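Side-chain contacts in 70 KDA protein (Xanthomonas sp., PDB 4B2N), which cleaves rubber oxidatively and processively as a dioxygenase that carries two covalently bound heme c groups: residues E104-Q109 against R182-I187; K177-R182 against I322-N327. One frame throughout, in Å; residues are numbered along the deposited sequence.

Interaction 1. Residues E104-Q109 against R182-I187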
loop_
_atom_site.group_PDB
_atom_site.type_symbol
_atom_site.label_atom_id
_atom_site.label_comp_id
_atom_site.label_asym_id
_atom_site.label_seq_id
_atom_site.Cartn_x
_atom_site.Cartn_y
_atom_site.Cartn_z
ATOM N N GLU A 104 -4.978 17.852 -2.644
ATOM C CA GLU A 104 -4.270 19.099 -2.822
ATOM C C GLU A 104 -3.007 19.374 -2.056
ATOM O O GLU A 104 -2.400 20.473 -2.223
ATOM C CB GLU A 104 -5.124 20.358 -2.733
ATOM C CG GLU A 104 -6.325 20.405 -1.874
ATOM C CD GLU A 104 -6.993 21.793 -1.931
ATOM O OE1 GLU A 104 -6.531 22.755 -1.268
ATOM O OE2 GLU A 104 -8.008 21.863 -2.616
ATOM N N ARG A 105 -2.586 18.447 -1.207
ATOM C CA ARG A 105 -1.370 18.780 -0.414
ATOM C C ARG A 105 -0.162 18.082 -1.004
ATOM O O ARG A 105 -0.201 16.878 -1.249
ATOM C CB ARG A 105 -1.608 18.374 1.072
ATOM C CG ARG A 105 -2.489 19.414 1.740
ATOM C CD ARG A 105 -1.614 20.609 2.180
ATOM N NE ARG A 105 -0.807 20.261 3.366
ATOM C CZ ARG A 105 0.517 20.300 3.458
ATOM N NH1 ARG A 105 1.261 20.670 2.415
ATOM N NH2 ARG A 105 1.134 19.980 4.604
ATOM N N GLN A 106 0.929 18.815 -1.207
ATOM C CA GLN A 106 2.169 18.160 -1.635
ATOM C C GLN A 106 2.954 17.617 -0.419
ATOM O O GLN A 106 3.711 18.327 0.238
ATOM C CB GLN A 106 3.049 19.087 -2.448
ATOM C CG GLN A 106 4.185 18.281 -3.125
ATOM C CD GLN A 106 4.638 18.943 -4.388
ATOM O OE1 GLN A 106 4.590 18.353 -5.498
ATOM N NE2 GLN A 106 5.037 20.181 -4.256
ATOM N N PHE A 107 2.738 16.364 -0.117
ATOM C CA PHE A 107 3.409 15.678 0.972
ATOM C C PHE A 107 4.681 15.019 0.448
ATOM O O PHE A 107 5.774 15.235 0.994
ATOM C CB PHE A 107 2.488 14.561 1.476
ATOM C CG PHE A 107 1.285 15.082 2.206
ATOM C CD1 PHE A 107 1.442 15.935 3.331
ATOM C CD2 PHE A 107 0.008 14.756 1.773
ATOM C CE1 PHE A 107 0.337 16.476 4.003
ATOM C CE2 PHE A 107 -1.118 15.260 2.471
ATOM C CZ PHE A 107 -0.930 16.130 3.567
ATOM N N PHE A 108 4.495 14.208 -0.593
ATOM C CA PHE A 108 5.547 13.355 -1.208
ATOM C C PHE A 108 6.585 14.239 -1.878
ATOM O O PHE A 108 6.275 15.299 -2.445
ATOM C CB PHE A 108 4.840 12.400 -2.182
ATOM C CG PHE A 108 5.745 11.445 -2.937
ATOM C CD1 PHE A 108 6.516 11.884 -4.055
ATOM C CD2 PHE A 108 5.828 10.128 -2.576
ATOM C CE1 PHE A 108 7.373 11.002 -4.764
ATOM C CE2 PHE A 108 6.636 9.241 -3.315
ATOM C CZ PHE A 108 7.387 9.675 -4.404
ATOM N N GLN A 109 7.847 13.884 -1.694
ATOM C CA GLN A 109 8.995 14.528 -2.335
ATOM C C GLN A 109 8.765 15.075 -3.754
ATOM O O GLN A 109 8.572 14.300 -4.637
ATOM C CB GLN A 109 10.141 13.473 -2.372
ATOM C CG GLN A 109 11.423 14.057 -2.974
ATOM C CD GLN A 109 11.915 15.217 -2.194
ATOM O OE1 GLN A 109 12.219 15.088 -0.973
ATOM N NE2 GLN A 109 12.093 16.345 -2.861
ATOM N N ARG A 182 0.596 27.479 -0.073
ATOM C CA ARG A 182 0.725 27.978 -1.435
ATOM C C ARG A 182 0.932 26.878 -2.456
ATOM O O ARG A 182 1.568 25.863 -2.184
ATOM C CB ARG A 182 1.811 29.024 -1.511
ATOM C CG ARG A 182 1.358 30.263 -0.757
ATOM C CD ARG A 182 2.443 31.289 -0.769
ATOM N NE ARG A 182 2.827 31.695 -2.124
ATOM C CZ ARG A 182 2.183 32.614 -2.826
ATOM N NH1 ARG A 182 1.084 33.143 -2.322
ATOM N NH2 ARG A 182 2.634 32.997 -4.019
ATOM N N TRP A 183 0.419 27.113 -3.651
ATOM C CA TRP A 183 0.688 26.211 -4.775
ATOM C C TRP A 183 2.182 26.165 -5.004
ATOM O O TRP A 183 2.841 27.205 -5.107
ATOM C CB TRP A 183 0.008 26.678 -6.072
ATOM C CG TRP A 183 -1.503 26.567 -5.990
ATOM C CD1 TRP A 183 -2.392 27.607 -5.794
ATOM C CD2 TRP A 183 -2.328 25.372 -6.096
ATOM N NE1 TRP A 183 -3.674 27.167 -5.770
ATOM C CE2 TRP A 183 -3.717 25.839 -5.984
ATOM C CE3 TRP A 183 -2.076 24.007 -6.292
ATOM C CZ2 TRP A 183 -4.786 24.989 -6.063
ATOM C CZ3 TRP A 183 -3.175 23.129 -6.340
ATOM C CH2 TRP A 183 -4.520 23.621 -6.215
ATOM N N THR A 184 2.722 24.975 -5.180
ATOM C CA THR A 184 4.203 24.812 -5.083
ATOM C C THR A 184 4.938 25.076 -6.384
ATOM O O THR A 184 6.141 25.339 -6.372
ATOM C CB THR A 184 4.470 23.402 -4.659
ATOM O OG1 THR A 184 4.096 22.487 -5.723
ATOM C CG2 THR A 184 3.598 23.155 -3.460
ATOM N N GLY A 185 4.254 24.908 -7.513
ATOM C CA GLY A 185 5.013 24.992 -8.794
ATOM C C GLY A 185 5.946 23.814 -9.054
ATOM O O GLY A 185 6.750 23.856 -9.996
ATOM N N LEU A 186 5.796 22.715 -8.286
ATOM C CA LEU A 186 6.665 21.536 -8.391
ATOM C C LEU A 186 5.751 20.342 -8.485
ATOM O O LEU A 186 4.752 20.287 -7.773
ATOM C CB LEU A 186 7.491 21.301 -7.096
ATOM C CG LEU A 186 8.296 22.542 -6.699
ATOM C CD1 LEU A 186 9.028 22.344 -5.360
ATOM C CD2 LEU A 186 9.308 22.844 -7.822
ATOM N N ILE A 187 6.164 19.359 -9.274
ATOM C CA ILE A 187 5.382 18.112 -9.473
ATOM C C ILE A 187 6.014 16.896 -8.801
ATOM O O ILE A 187 7.198 16.723 -8.941
ATOM C CB ILE A 187 5.313 17.814 -11.005
ATOM C CG1 ILE A 187 4.966 19.067 -11.798
ATOM C CG2 ILE A 187 4.331 16.719 -11.338
ATOM C CD1 ILE A 187 3.638 19.778 -11.405
#
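Gln106 reaches across to Thr184 and Leu186 with its terminal amide and buries 87 Å² of its own surface, the greatest share in this contact. As modelled, NE2 of Gln106 lies 2.9 Å from OG1 of Thr184, while its OE1 sits 3.0 Å from the backbone O of Leu186, an oxygen beside an oxygen. The amide has therefore probably been placed the wrong way round; turned over, it could give a hydrogen bond at either end. Its reach comes from CG standing anti to the backbone N (chi1 -168°), with the chain extended beyond it. Thr184 is already engaged on its own side: OG1 stands between the backbone N and carbonyl carbon (chi1 68°) and accepts from N of Leu186 at 3.1 Å with an angle of 159°. This is an ST turn, leading through Gly185, which has positive phi, into strand 186-189, the middle strand of a small antiparallel sheet; strand 112-113, which follows the 104-109 loop, flanks it, and Ile187 pairs with Met111 through the backbone. Farther out, backbone bonds to Lys177 tie Glu104 and Gln106 to the start of the same loop that leads to Thr184. Arg105 lays one guanidinium face against CE1 of Phe107, 3.5 Å above the plane and offset toward the rim, and forms a salt bridge with Glu335, while Phe108 touches a heme c.

Interaction 2. Residues K177-R182 against I322-N327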
loop_
_atom_site.group_PDB
_atom_site.type_symbol
_atom_site.label_atom_id
_atom_site.label_comp_id
_atom_site.label_asym_id
_atom_site.label_seq_id
_atom_site.Cartn_x
_atom_site.Cartn_y
_atom_site.Cartn_z
ATOM N N LYS A 177 -0.343 22.044 -2.711
ATOM C CA LYS A 177 0.049 23.204 -1.873
ATOM C C LYS A 177 1.045 22.781 -0.818
ATOM O O LYS A 177 0.935 21.668 -0.275
ATOM C CB LYS A 177 -1.175 23.779 -1.210
ATOM C CG LYS A 177 -2.202 24.255 -2.211
ATOM C CD LYS A 177 -3.471 24.657 -1.496
ATOM C CE LYS A 177 -4.292 25.644 -2.295
ATOM N NZ LYS A 177 -5.691 25.455 -1.828
ATOM N N ASP A 178 2.003 23.659 -0.553
ATOM C CA ASP A 178 3.078 23.392 0.411
ATOM C C ASP A 178 2.553 23.617 1.858
ATOM O O ASP A 178 1.378 23.853 2.056
ATOM C CB ASP A 178 4.305 24.246 0.088
ATOM C CG ASP A 178 4.036 25.762 0.198
ATOM O OD1 ASP A 178 3.107 26.239 0.882
ATOM O OD2 ASP A 178 4.839 26.501 -0.354
ATOM N N ASP A 179 3.449 23.592 2.844
ATOM C CA ASP A 179 2.968 23.619 4.204
ATOM C C ASP A 179 2.514 25.064 4.567
ATOM O O ASP A 179 1.858 25.264 5.555
ATOM C CB ASP A 179 4.025 23.076 5.195
ATOM C CG ASP A 179 4.451 21.608 4.905
ATOM O OD1 ASP A 179 3.767 20.906 4.143
ATOM O OD2 ASP A 179 5.500 21.165 5.470
ATOM N N ASN A 180 2.935 26.053 3.798
ATOM C CA ASN A 180 2.443 27.427 3.946
ATOM C C ASN A 180 1.157 27.731 3.154
ATOM O O ASN A 180 0.813 28.916 2.961
ATOM C CB ASN A 180 3.492 28.396 3.480
ATOM C CG ASN A 180 4.641 28.495 4.426
ATOM O OD1 ASN A 180 5.624 27.801 4.278
ATOM N ND2 ASN A 180 4.558 29.407 5.363
ATOM N N GLY A 181 0.485 26.681 2.668
ATOM C CA GLY A 181 -0.722 26.800 1.881
ATOM C C GLY A 181 -0.610 27.375 0.459
ATOM O O GLY A 181 -1.640 27.719 -0.125
ATOM N N ARG A 182 0.596 27.479 -0.073
ATOM C CA ARG A 182 0.725 27.978 -1.435
ATOM C C ARG A 182 0.932 26.878 -2.456
ATOM O O ARG A 182 1.568 25.863 -2.184
ATOM C CB ARG A 182 1.811 29.024 -1.511
ATOM C CG ARG A 182 1.358 30.263 -0.757
ATOM C CD ARG A 182 2.443 31.289 -0.769
ATOM N NE ARG A 182 2.827 31.695 -2.124
ATOM C CZ ARG A 182 2.183 32.614 -2.826
ATOM N NH1 ARG A 182 1.084 33.143 -2.322
ATOM N NH2 ARG A 182 2.634 32.997 -4.019
ATOM N N ILE A 322 12.611 16.014 1.598
ATOM C CA ILE A 322 13.894 16.551 1.976
ATOM C C ILE A 322 13.806 18.024 2.232
ATOM O O ILE A 322 14.730 18.646 2.818
ATOM C CB ILE A 322 14.944 16.193 0.874
ATOM C CG1 ILE A 322 16.076 15.492 1.533
ATOM C CG2 ILE A 322 15.241 17.328 -0.117
ATOM C CD1 ILE A 322 15.597 14.158 2.072
ATOM N N PHE A 323 12.693 18.598 1.806
ATOM C CA PHE A 323 12.542 20.036 1.965
ATOM C C PHE A 323 11.960 20.450 3.328
ATOM O O PHE A 323 12.004 21.616 3.663
ATOM C CB PHE A 323 11.712 20.580 0.800
ATOM C CG PHE A 323 12.359 20.394 -0.559
ATOM C CD1 PHE A 323 13.680 20.841 -0.796
ATOM C CD2 PHE A 323 11.631 19.823 -1.619
ATOM C CE1 PHE A 323 14.271 20.704 -2.040
ATOM C CE2 PHE A 323 12.220 19.705 -2.907
ATOM C CZ PHE A 323 13.544 20.128 -3.100
ATOM N N ARG A 324 11.402 19.518 4.119
ATOM C CA ARG A 324 10.779 19.902 5.407
ATOM C C ARG A 324 11.828 19.929 6.474
ATOM O O ARG A 324 12.815 19.243 6.316
ATOM C CB ARG A 324 9.775 18.841 5.848
ATOM C CG ARG A 324 8.621 18.702 4.891
ATOM C CD ARG A 324 7.371 18.217 5.586
ATOM N NE ARG A 324 6.275 18.655 4.722
ATOM C CZ ARG A 324 5.841 17.989 3.683
ATOM N NH1 ARG A 324 6.339 16.755 3.363
ATOM N NH2 ARG A 324 4.879 18.554 2.959
ATOM N N ASP A 325 11.634 20.692 7.565
ATOM C CA ASP A 325 12.497 20.547 8.729
ATOM C C ASP A 325 11.857 19.557 9.747
ATOM O O ASP A 325 10.762 19.048 9.495
ATOM C CB ASP A 325 12.905 21.905 9.339
ATOM C CG ASP A 325 11.754 22.601 10.019
ATOM O OD1 ASP A 325 10.577 22.134 10.000
ATOM O OD2 ASP A 325 12.026 23.646 10.630
ATOM N N ALA A 326 12.553 19.222 10.835
ATOM C CA ALA A 326 12.050 18.208 11.788
ATOM C C ALA A 326 10.675 18.618 12.306
ATOM O O ALA A 326 9.779 17.813 12.367
ATOM C CB ALA A 326 13.027 18.026 12.967
ATOM N N ASN A 327 10.501 19.894 12.667
ATOM C CA ASN A 327 9.213 20.396 13.174
ATOM C C ASN A 327 8.072 20.177 12.174
ATOM O O ASN A 327 7.029 19.678 12.562
ATOM C CB ASN A 327 9.353 21.864 13.584
ATOM C CG ASN A 327 8.098 22.457 14.222
ATOM O OD1 ASN A 327 7.775 22.179 15.379
ATOM N ND2 ASN A 327 7.434 23.360 13.496
#
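Asp179 and Arg324 carry this contact, burying 47 and 42 Å² of their surfaces. The arginine grips the carboxylate side-on with two nitrogens. Its NE donates to OD2 of Asp179 at 2.7 Å along the syn lone pair, with an angle of 164°; its NH2 donates to OD1 of Asp179 at 2.9 Å, again almost straight (165°). Carboxylate and guanidinium planes lie only 16° apart, so the two groups meet edge to edge as a nearly flat pair, although the side chains approach at about a right angle. Arg324 extends from CG to NE, which carries its head from the loop before helix 326-331 to the turn. NH1 bonds to the carbonyls of Gly318 and Phe107, and NH2 has a second acceptor in that of Gln106. Such a network fixes the rotation of the buried guanidinium. Asp179 OD1 has a second cationic partner in Arg105, and the two arginines probably stabilise its negative charge. The sulfonate of a bound HEPES, probably from the crystallisation liquor, accepts a hydrogen bond from N of Asp179. Asp178 closes the turn, its OD1 accepting from N of Arg182 at 3.0 Å from above the carboxylate plane. Gly181 N to Asp178 O and Asp178 N to Arg182 O, with positive phi at Gly181, make a type I turn with a G1 bulge, typical of the tip of a beta hairpin, here joining strands 173-174 and 186-189.

In the fold
The two contacts sit side by side, centres 9 Å apart, near the edge of the molecule, and both use the hairpin of strands 173-174 and 186-189. Interaction 1 engages its returning arm and is the larger and more enclosed, a neutral amide meeting a hydroxyl and a backbone carbonyl. Interaction 2 engages the solvent-facing tip and is a hydrogen-bonded salt bridge, with its arginine end buried and its aspartate end exposed. The 104-109 loop lies between: Arg105 ties the two contacts together, and Gln109 OE1 probably accepts a hydrogen bond from N of Ile322. Loop, hairpin and the approach to helix 326-331 are thus joined.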